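Local structure of amorpha-4,11-diene synthase (Artemisia annua, 4GAX) at residues 78-83 with 101-106; 82-87 with 124-129; 94-99 with 241-246. The protein probably cyclises farnesyl diphosphate with loss of its diphosphate, as a plant sesquiterpene synthase of the amorphadiene and bisabolol type. All blocks are in the same frame, centred on the assembly; numbering follows the deposited sequence.

All three contacts are buried and lie on one side of the chain's centre, although Leu-95 in contact 3 is partly exposed. Contacts 1 and 2 start from the same helix, 77-89, and their centres are about 7 Å apart; one turns toward helix 97-111, the other toward helix 120-129. They touch at several points, among them Leu-104 CD2 and Met-127 CE, 3.6 Å apart. Contact 3, its centre about 15 and 14 Å from those of contacts 1 and 2, takes the turn leading into helix 97-111 and joins it to helix 238-269. Its Phe-96 touches Ile-87 of helix 77-89. Contacts 1 and 3 are purely apolar, whereas contact 2 adds a buried, partly hydrated salt bridge to its aliphatic packing.

Contact 1 (78-83 with 101-106); sequences ANLLKL and DHALQH
Leu-81 and Leu-104 both carry CG anti to their own carbonyl carbon (chi1 -70° and -63°), and from this shared shape each swings its end toward the neighbouring helix, although neither CB points straight across. Their CD2 methyls meet 4.0 Å apart, CD2 of Leu-81 against CD2 of Leu-104, while the two side chains pass at a slant to one another. One residue earlier on each helix the pairing is unequal in size. Leu-80 has CG anti to its backbone N (chi1 170°), which extends its isopropyl fork directly at Ala-103. The Ala-103 CB lies in front of that fork, 4.3 Å from Leu-80 CD2 and 4.4 Å from Leu-80 CD1. A small residue suits this place: with the CA atoms of Leu-80 and Ala-103 separated by 8.3 Å, the leucine supplies nearly all the length needed to bridge the helices.

All four residues are buried and apolar, so they can be enclosed without leaving a side-chain polar group in need of a partner. Leu-80 also packs on Ala-70 and Leu-71 of helix 52-71, whereas Leu-81 packs against Leu-122, Trp-123 and Leu-126 of helix 120-129. The contact thus joins helices 77-89 and 97-111, successive in the chain, by light methyl packing, inside the α-helical barrel that forms the N-terminal domain of plant terpene synthases.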
loop_
_atom_site.group_PDB
_atom_site.type_symbol
_atom_site.label_atom_id
_atom_site.label_comp_id
_atom_site.label_asym_id
_atom_site.label_seq_id
_atom_site.Cartn_x
_atom_site.Cartn_y
_atom_site.Cartn_z
ATOM N N ALA A 78 -24.440 -11.534 -11.041
ATOM C CA ALA A 78 -23.566 -12.233 -10.110
ATOM C C ALA A 78 -22.307 -12.696 -10.847
ATOM O O ALA A 78 -21.189 -12.615 -10.325
ATOM C CB ALA A 78 -24.301 -13.425 -9.474
ATOM N N ASN A 79 -22.486 -13.186 -12.070
ATOM C CA ASN A 79 -21.339 -13.608 -12.869
ATOM C C ASN A 79 -20.465 -12.420 -13.246
ATOM O O ASN A 79 -19.253 -12.560 -13.411
ATOM C CB ASN A 79 -21.787 -14.360 -14.130
ATOM C CG ASN A 79 -22.358 -15.743 -13.820
ATOM O OD1 ASN A 79 -22.511 -16.123 -12.658
ATOM N ND2 ASN A 79 -22.678 -16.497 -14.865
ATOM N N LEU A 80 -21.081 -11.252 -13.401
ATOM C CA LEU A 80 -20.317 -10.045 -13.706
ATOM C C LEU A 80 -19.401 -9.682 -12.540
ATOM O O LEU A 80 -18.217 -9.327 -12.730
ATOM C CB LEU A 80 -21.262 -8.884 -14.043
ATOM C CG LEU A 80 -20.666 -7.466 -14.177
ATOM C CD1 LEU A 80 -19.621 -7.353 -15.271
ATOM C CD2 LEU A 80 -21.767 -6.473 -14.452
ATOM N N LEU A 81 -19.934 -9.784 -11.326
ATOM C CA LEU A 81 -19.128 -9.481 -10.144
ATOM C C LEU A 81 -17.956 -10.434 -10.065
ATOM O O LEU A 81 -16.854 -10.029 -9.715
ATOM C CB LEU A 81 -19.959 -9.579 -8.860
ATOM C CG LEU A 81 -21.014 -8.483 -8.680
ATOM C CD1 LEU A 81 -21.757 -8.724 -7.372
ATOM C CD2 LEU A 81 -20.341 -7.114 -8.663
ATOM N N LYS A 82 -18.201 -11.707 -10.370
ATOM C CA LYS A 82 -17.133 -12.702 -10.349
ATOM C C LYS A 82 -16.050 -12.383 -11.377
ATOM O O LYS A 82 -14.849 -12.552 -11.109
ATOM C CB LYS A 82 -17.698 -14.106 -10.581
ATOM C CG LYS A 82 -16.695 -15.227 -10.345
ATOM C CD LYS A 82 -15.982 -15.048 -8.997
ATOM C CE LYS A 82 -15.291 -16.332 -8.529
ATOM N NZ LYS A 82 -14.066 -16.668 -9.313
ATOM N N LEU A 83 -16.470 -11.936 -12.558
ATOM C CA LEU A 83 -15.520 -11.587 -13.613
ATOM C C LEU A 83 -14.697 -10.377 -13.192
ATOM O O LEU A 83 -13.479 -10.339 -13.411
ATOM C CB LEU A 83 -16.280 -11.246 -14.893
ATOM C CG LEU A 83 -15.476 -10.916 -16.153
ATOM C CD1 LEU A 83 -14.433 -11.987 -16.419
ATOM C CD2 LEU A 83 -16.442 -10.834 -17.342
ATOM N N ASP A 101 -15.368 0.530 -13.408
ATOM C CA ASP A 101 -16.043 1.613 -12.685
ATOM C C ASP A 101 -17.486 1.734 -13.134
ATOM O O ASP A 101 -18.390 1.832 -12.309
ATOM C CB ASP A 101 -15.309 2.947 -12.867
ATOM C CG ASP A 101 -13.922 2.926 -12.231
ATOM O OD1 ASP A 101 -13.645 1.993 -11.432
ATOM O OD2 ASP A 101 -13.109 3.819 -12.540
ATOM N N HIS A 102 -17.712 1.685 -14.442
ATOM C CA HIS A 102 -19.079 1.794 -14.949
ATOM C C HIS A 102 -19.968 0.615 -14.513
ATOM O O HIS A 102 -21.134 0.798 -14.159
ATOM C CB HIS A 102 -19.079 1.937 -16.464
ATOM C CG HIS A 102 -20.448 1.933 -17.069
ATOM N ND1 HIS A 102 -21.008 0.800 -17.625
ATOM C CD2 HIS A 102 -21.362 2.915 -17.209
ATOM C CE1 HIS A 102 -22.214 1.091 -18.079
ATOM N NE2 HIS A 102 -22.457 2.366 -17.837
ATOM N N ALA A 103 -19.409 -0.588 -14.539
ATOM C CA ALA A 103 -20.120 -1.802 -14.135
ATOM C C ALA A 103 -20.536 -1.738 -12.668
ATOM O O ALA A 103 -21.696 -1.958 -12.340
ATOM C CB ALA A 103 -19.235 -3.033 -14.370
ATOM N N LEU A 104 -19.580 -1.435 -11.792
ATOM C CA LEU A 104 -19.865 -1.346 -10.359
ATOM C C LEU A 104 -20.820 -0.204 -10.036
ATOM O O LEU A 104 -21.661 -0.327 -9.133
ATOM C CB LEU A 104 -18.571 -1.223 -9.554
ATOM C CG LEU A 104 -17.655 -2.446 -9.671
ATOM C CD1 LEU A 104 -16.409 -2.256 -8.804
ATOM C CD2 LEU A 104 -18.374 -3.737 -9.277
ATOM N N GLN A 105 -20.712 0.893 -10.787
ATOM C CA GLN A 105 -21.643 2.008 -10.633
ATOM C C GLN A 105 -23.053 1.537 -10.939
ATOM O O GLN A 105 -24.015 1.852 -10.218
ATOM C CB GLN A 105 -21.285 3.141 -11.594
ATOM C CG GLN A 105 -22.172 4.366 -11.467
ATOM C CD GLN A 105 -21.966 5.340 -12.616
ATOM O OE1 GLN A 105 -21.780 4.922 -13.762
ATOM N NE2 GLN A 105 -21.985 6.650 -12.315
ATOM N N HIS A 106 -23.172 0.782 -12.026
ATOM C CA HIS A 106 -24.475 0.303 -12.470
ATOM C C HIS A 106 -25.043 -0.717 -11.483
ATOM O O HIS A 106 -26.255 -0.746 -11.223
ATOM C CB HIS A 106 -24.357 -0.315 -13.856
ATOM C CG HIS A 106 -25.667 -0.752 -14.425
ATOM N ND1 HIS A 106 -26.068 -2.074 -14.434
ATOM C CD2 HIS A 106 -26.668 -0.048 -14.988
ATOM C CE1 HIS A 106 -27.262 -2.159 -14.990
ATOM N NE2 HIS A 106 -27.653 -0.949 -15.337
#

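Contact 2 (82-87 with 124-129); sequences KLVDEI and FRLMRK
Asp-85 and Arg-125 form a buried salt bridge between helices 77-89 and 120-129, inside the N-terminal α-helical barrel of the terpene synthase fold. The closest pair of CA atoms, Asp-85 and Leu-126 at 7.5 Å, lies beside it. Arg-125 bends at chi3 (67°), turning its guanidinium toward helix 77-89, where NH2 donates to Asp-85 OD1 over 2.8 Å with an N-H...O angle of 156°. OD1 lies in the guanidinium plane, yet the donor reaches it from well above the carboxylate plane, 53° out, so this is a one-bond grip and not a flat two-pronged pairing. Opposite charges suit a buried place like this because each compensates the other. Replacing Asp-85 by alanine would probably leave the Arg-125 charge without this mate in the interior and take one acceptor from the water that bridges the pair.

Next to the ion pair the packing is aliphatic: Val-84 CG1 meets Leu-126 CD1 at 4.2 Å, and Leu-126 CD2 comes equally near Asp-85 OD1. A single water completes the bridge, donating to Asp-85 OD1 at 2.8 Å and accepting from Arg-125 NH1 at 3.2 Å.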
loop_
_atom_site.group_PDB
_atom_site.type_symbol
_atom_site.label_atom_id
_atom_site.label_comp_id
_atom_site.label_asym_id
_atom_site.label_seq_id
_atom_site.Cartn_x
_atom_site.Cartn_y
_atom_site.Cartn_z
ATOM N N LYS A 82 -18.201 -11.707 -10.370
ATOM C CA LYS A 82 -17.133 -12.702 -10.349
ATOM C C LYS A 82 -16.050 -12.383 -11.377
ATOM O O LYS A 82 -14.849 -12.552 -11.109
ATOM C CB LYS A 82 -17.698 -14.106 -10.581
ATOM C CG LYS A 82 -16.695 -15.227 -10.345
ATOM C CD LYS A 82 -15.982 -15.048 -8.997
ATOM C CE LYS A 82 -15.291 -16.332 -8.529
ATOM N NZ LYS A 82 -14.066 -16.668 -9.313
ATOM N N LEU A 83 -16.470 -11.936 -12.558
ATOM C CA LEU A 83 -15.520 -11.587 -13.613
ATOM C C LEU A 83 -14.697 -10.377 -13.192
ATOM O O LEU A 83 -13.479 -10.339 -13.411
ATOM C CB LEU A 83 -16.280 -11.246 -14.893
ATOM C CG LEU A 83 -15.476 -10.916 -16.153
ATOM C CD1 LEU A 83 -14.433 -11.987 -16.419
ATOM C CD2 LEU A 83 -16.442 -10.834 -17.342
ATOM N N VAL A 84 -15.365 -9.386 -12.594
ATOM C CA VAL A 84 -14.683 -8.188 -12.104
ATOM C C VAL A 84 -13.644 -8.606 -11.068
ATOM O O VAL A 84 -12.491 -8.183 -11.118
ATOM C CB VAL A 84 -15.685 -7.178 -11.478
ATOM C CG1 VAL A 84 -14.952 -6.085 -10.711
ATOM C CG2 VAL A 84 -16.588 -6.563 -12.555
ATOM N N ASP A 85 -14.050 -9.459 -10.135
ATOM C CA ASP A 85 -13.117 -9.942 -9.110
ATOM C C ASP A 85 -11.885 -10.629 -9.723
ATOM O O ASP A 85 -10.754 -10.459 -9.264
ATOM C CB ASP A 85 -13.844 -10.934 -8.213
ATOM C CG ASP A 85 -12.980 -11.471 -7.107
ATOM O OD1 ASP A 85 -12.317 -10.665 -6.418
ATOM O OD2 ASP A 85 -12.987 -12.706 -6.898
ATOM N N GLU A 86 -12.100 -11.436 -10.753
ATOM C CA GLU A 86 -10.988 -12.169 -11.346
ATOM C C GLU A 86 -10.047 -11.199 -12.064
ATOM O O GLU A 86 -8.815 -11.300 -11.958
ATOM C CB GLU A 86 -11.522 -13.228 -12.298
ATOM C CG GLU A 86 -12.250 -14.333 -11.576
ATOM C CD GLU A 86 -12.993 -15.240 -12.534
ATOM O OE1 GLU A 86 -12.915 -14.982 -13.758
ATOM O OE2 GLU A 86 -13.653 -16.199 -12.063
ATOM N N ILE A 87 -10.626 -10.239 -12.776
ATOM C CA ILE A 87 -9.806 -9.231 -13.447
ATOM C C ILE A 87 -8.961 -8.462 -12.416
ATOM O O ILE A 87 -7.777 -8.209 -12.641
ATOM C CB ILE A 87 -10.684 -8.265 -14.266
ATOM C CG1 ILE A 87 -11.350 -9.031 -15.409
ATOM C CG2 ILE A 87 -9.849 -7.096 -14.803
ATOM C CD1 ILE A 87 -12.481 -8.230 -16.125
ATOM N N PHE A 124 -20.548 -7.457 -1.463
ATOM C CA PHE A 124 -20.289 -6.564 -0.340
ATOM C C PHE A 124 -18.862 -6.024 -0.415
ATOM O O PHE A 124 -18.631 -4.817 -0.289
ATOM C CB PHE A 124 -20.525 -7.325 0.973
ATOM C CG PHE A 124 -20.135 -6.569 2.207
ATOM C CD1 PHE A 124 -21.009 -5.673 2.794
ATOM C CD2 PHE A 124 -18.900 -6.788 2.803
ATOM C CE1 PHE A 124 -20.653 -4.978 3.963
ATOM C CE2 PHE A 124 -18.538 -6.124 3.963
ATOM C CZ PHE A 124 -19.418 -5.205 4.545
ATOM N N ARG A 125 -17.909 -6.924 -0.611
ATOM C CA ARG A 125 -16.508 -6.537 -0.625
ATOM C C ARG A 125 -16.144 -5.663 -1.831
ATOM O O ARG A 125 -15.439 -4.663 -1.689
ATOM C CB ARG A 125 -15.613 -7.781 -0.570
ATOM C CG ARG A 125 -14.134 -7.450 -0.623
ATOM C CD ARG A 125 -13.271 -8.683 -0.416
ATOM N NE ARG A 125 -13.389 -9.649 -1.518
ATOM C CZ ARG A 125 -12.873 -9.464 -2.734
ATOM N NH1 ARG A 125 -12.194 -8.351 -3.011
ATOM N NH2 ARG A 125 -13.022 -10.397 -3.670
ATOM N N LEU A 126 -16.623 -6.036 -3.016
ATOM C CA LEU A 126 -16.355 -5.234 -4.220
ATOM C C LEU A 126 -16.989 -3.855 -4.147
ATOM O O LEU A 126 -16.401 -2.860 -4.619
ATOM C CB LEU A 126 -16.827 -5.945 -5.492
ATOM C CG LEU A 126 -16.213 -7.276 -5.904
ATOM C CD1 LEU A 126 -16.747 -7.673 -7.305
ATOM C CD2 LEU A 126 -14.687 -7.222 -5.892
ATOM N N MET A 127 -18.188 -3.775 -3.571
ATOM C CA MET A 127 -18.806 -2.469 -3.379
ATOM C C MET A 127 -17.955 -1.588 -2.455
ATOM O O MET A 127 -17.631 -0.452 -2.796
ATOM C CB MET A 127 -20.238 -2.605 -2.832
ATOM C CG MET A 127 -21.246 -3.150 -3.859
ATOM S SD MET A 127 -21.501 -2.071 -5.299
ATOM C CE MET A 127 -20.448 -2.850 -6.498
ATOM N N ARG A 128 -17.578 -2.116 -1.291
ATOM C CA ARG A 128 -16.804 -1.330 -0.321
ATOM C C ARG A 128 -15.419 -0.979 -0.854
ATOM O O ARG A 128 -14.926 0.113 -0.615
ATOM C CB ARG A 128 -16.692 -2.059 1.036
ATOM C CG ARG A 128 -18.000 -1.973 1.846
ATOM C CD ARG A 128 -17.777 -2.176 3.353
ATOM N NE ARG A 128 -19.023 -1.908 4.089
ATOM C CZ ARG A 128 -19.153 -2.055 5.404
ATOM N NH1 ARG A 128 -18.103 -2.428 6.121
ATOM N NH2 ARG A 128 -20.326 -1.838 5.994
ATOM N N LYS A 129 -14.800 -1.902 -1.577
ATOM C CA LYS A 129 -13.511 -1.616 -2.212
ATOM C C LYS A 129 -13.650 -0.434 -3.182
ATOM O O LYS A 129 -12.730 0.369 -3.334
ATOM C CB LYS A 129 -12.989 -2.858 -2.932
ATOM C CG LYS A 129 -11.678 -2.684 -3.729
ATOM C CD LYS A 129 -11.202 -4.044 -4.286
ATOM C CE LYS A 129 -9.985 -3.894 -5.222
ATOM N NZ LYS A 129 -9.124 -2.737 -4.847
HETATM O O HOH W 1 -11.076 -8.183 -5.965
#

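Contact 3 (94-99 with 241-246); sequences YLFEQE and IKLAKL
Leu-95 and Phe-96 face one side of the helical segment 241-246. Its first residue, Ile-241, belongs to a different interface and packs on Ile-227 and Tyr-230 of helix 219-232. Two residues on comes Leu-243, which supplies this segment's whole share of the contact. Its CG is anti to the backbone N (chi1 177°), an extended pose that spreads both methyls toward the turn. CD1 meets Leu-95 CD1 at 4.0 Å, the two leucines reaching toward each other tip to tip. CD2 lies nearly as close to that same Leu-95 CD1, and it also comes to the edge of the Phe-96 ring, close to its plane, 3.9 Å from Phe-96 CZ and 4.1 Å from Phe-96 CE2.

A branched leucine fits here because its fork serves two neighbours at once. In the all-helical architecture of plant sesquiterpene synthases, this joins the long helix 238-269 to the turn between helices 77-89 and 97-111 of the N-terminal barrel, and Phe-96 holds the N-cap position of the latter helix. The ring also packs against its own neighbour: Leu-95 CB lies 3.6 Å above one face, offset toward the rim.

Next in sequence, Ala-244 points its CB away from the turn. Lys-245 forms a salt bridge with Glu-231, and its NZ also donates to the backbone O of Ser-562. Leu-246 packs on Ile-55 of helix 52-71, the helix whose Val-56 also touches Leu-243.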
loop_
_atom_site.group_PDB
_atom_site.type_symbol
_atom_site.label_atom_id
_atom_site.label_comp_id
_atom_site.label_asym_id
_atom_site.label_seq_id
_atom_site.Cartn_x
_atom_site.Cartn_y
_atom_site.Cartn_z
ATOM N N TYR A 94 -6.396 -2.281 -14.411
ATOM C CA TYR A 94 -5.995 -1.025 -15.073
ATOM C C TYR A 94 -6.257 -1.032 -16.572
ATOM O O TYR A 94 -6.290 0.024 -17.193
ATOM C CB TYR A 94 -4.514 -0.700 -14.830
ATOM C CG TYR A 94 -3.567 -1.738 -15.376
ATOM C CD1 TYR A 94 -3.058 -1.644 -16.674
ATOM C CD2 TYR A 94 -3.170 -2.817 -14.594
ATOM C CE1 TYR A 94 -2.184 -2.602 -17.172
ATOM C CE2 TYR A 94 -2.296 -3.778 -15.082
ATOM C CZ TYR A 94 -1.808 -3.666 -16.370
ATOM O OH TYR A 94 -0.943 -4.624 -16.841
ATOM N N LEU A 95 -6.428 -2.218 -17.160
ATOM C CA LEU A 95 -6.779 -2.300 -18.577
ATOM C C LEU A 95 -8.254 -1.992 -18.808
ATOM O O LEU A 95 -8.649 -1.652 -19.915
ATOM C CB LEU A 95 -6.483 -3.697 -19.129
ATOM C CG LEU A 95 -5.018 -4.141 -19.173
ATOM C CD1 LEU A 95 -4.958 -5.509 -19.818
ATOM C CD2 LEU A 95 -4.183 -3.146 -19.968
ATOM N N PHE A 96 -9.064 -2.107 -17.761
ATOM C CA PHE A 96 -10.515 -1.976 -17.903
ATOM C C PHE A 96 -11.124 -1.051 -16.853
ATOM O O PHE A 96 -12.190 -1.341 -16.290
ATOM C CB PHE A 96 -11.150 -3.362 -17.795
ATOM C CG PHE A 96 -10.545 -4.364 -18.731
ATOM C CD1 PHE A 96 -10.868 -4.342 -20.073
ATOM C CD2 PHE A 96 -9.637 -5.312 -18.276
ATOM C CE1 PHE A 96 -10.313 -5.268 -20.965
ATOM C CE2 PHE A 96 -9.076 -6.242 -19.157
ATOM C CZ PHE A 96 -9.416 -6.212 -20.505
ATOM N N GLU A 97 -10.435 0.060 -16.601
ATOM C CA GLU A 97 -10.809 1.005 -15.561
ATOM C C GLU A 97 -12.216 1.524 -15.780
ATOM O O GLU A 97 -13.070 1.452 -14.878
ATOM C CB GLU A 97 -9.833 2.184 -15.553
ATOM C CG GLU A 97 -9.453 2.659 -14.175
ATOM C CD GLU A 97 -8.656 1.617 -13.408
ATOM O OE1 GLU A 97 -7.445 1.475 -13.678
ATOM O OE2 GLU A 97 -9.237 0.934 -12.536
ATOM N N GLN A 98 -12.460 2.053 -16.975
ATOM C CA GLN A 98 -13.767 2.623 -17.273
ATOM C C GLN A 98 -14.839 1.544 -17.211
ATOM O O GLN A 98 -15.930 1.771 -16.674
ATOM C CB GLN A 98 -13.773 3.324 -18.641
ATOM C CG GLN A 98 -14.987 4.247 -18.858
ATOM C CD GLN A 98 -16.242 3.487 -19.272
ATOM O OE1 GLN A 98 -16.156 2.381 -19.817
ATOM N NE2 GLN A 98 -17.417 4.072 -19.006
ATOM N N GLU A 99 -14.533 0.372 -17.762
ATOM C CA GLU A 99 -15.533 -0.699 -17.842
ATOM C C GLU A 99 -15.925 -1.173 -16.448
ATOM O O GLU A 99 -17.107 -1.377 -16.165
ATOM C CB GLU A 99 -15.035 -1.877 -18.688
ATOM C CG GLU A 99 -14.905 -1.567 -20.173
ATOM C CD GLU A 99 -13.587 -0.899 -20.545
ATOM O OE1 GLU A 99 -12.793 -0.547 -19.642
ATOM O OE2 GLU A 99 -13.347 -0.716 -21.760
ATOM N N ILE A 241 -6.581 -15.533 -18.377
ATOM C CA ILE A 241 -5.278 -15.941 -17.856
ATOM C C ILE A 241 -4.178 -15.649 -18.868
ATOM O O ILE A 241 -3.072 -15.239 -18.485
ATOM C CB ILE A 241 -5.232 -17.428 -17.387
ATOM C CG1 ILE A 241 -3.945 -17.682 -16.584
ATOM C CG2 ILE A 241 -5.313 -18.391 -18.564
ATOM C CD1 ILE A 241 -3.796 -16.770 -15.372
ATOM N N LYS A 242 -4.477 -15.823 -20.155
ATOM C CA LYS A 242 -3.474 -15.523 -21.177
ATOM C C LYS A 242 -3.101 -14.045 -21.143
ATOM O O LYS A 242 -1.917 -13.674 -21.158
ATOM C CB LYS A 242 -3.992 -15.899 -22.562
ATOM C CG LYS A 242 -2.935 -15.790 -23.644
ATOM C CD LYS A 242 -3.528 -16.034 -25.022
ATOM C CE LYS A 242 -2.433 -16.275 -26.049
ATOM N NZ LYS A 242 -2.981 -16.259 -27.432
ATOM N N LEU A 243 -4.124 -13.202 -21.075
ATOM C CA LEU A 243 -3.931 -11.765 -20.996
ATOM C C LEU A 243 -3.214 -11.350 -19.716
ATOM O O LEU A 243 -2.311 -10.499 -19.741
ATOM C CB LEU A 243 -5.295 -11.067 -21.051
ATOM C CG LEU A 243 -5.290 -9.547 -20.899
ATOM C CD1 LEU A 243 -4.413 -8.897 -21.962
ATOM C CD2 LEU A 243 -6.701 -9.024 -20.985
ATOM N N ALA A 244 -3.629 -11.925 -18.592
ATOM C CA ALA A 244 -3.040 -11.549 -17.308
ATOM C C ALA A 244 -1.538 -11.821 -17.258
ATOM O O ALA A 244 -0.776 -11.057 -16.657
ATOM C CB ALA A 244 -3.753 -12.264 -16.141
ATOM N N LYS A 245 -1.111 -12.915 -17.872
ATOM C CA LYS A 245 0.301 -13.283 -17.804
ATOM C C LYS A 245 1.137 -12.435 -18.754
ATOM O O LYS A 245 2.251 -12.030 -18.408
ATOM C CB LYS A 245 0.490 -14.766 -18.107
ATOM C CG LYS A 245 -0.108 -15.700 -17.063
ATOM C CD LYS A 245 -0.022 -17.170 -17.553
ATOM C CE LYS A 245 1.121 -17.919 -16.902
ATOM N NZ LYS A 245 1.295 -19.298 -17.484
ATOM N N LEU A 246 0.610 -12.183 -19.955
ATOM C CA LEU A 246 1.297 -11.336 -20.938
ATOM C C LEU A 246 1.464 -9.932 -20.362
ATOM O O LEU A 246 2.532 -9.310 -20.469
ATOM C CB LEU A 246 0.500 -11.255 -22.245
ATOM C CG LEU A 246 0.815 -12.236 -23.383
ATOM C CD1 LEU A 246 1.326 -13.553 -22.863
ATOM C CD2 LEU A 246 -0.426 -12.457 -24.263
#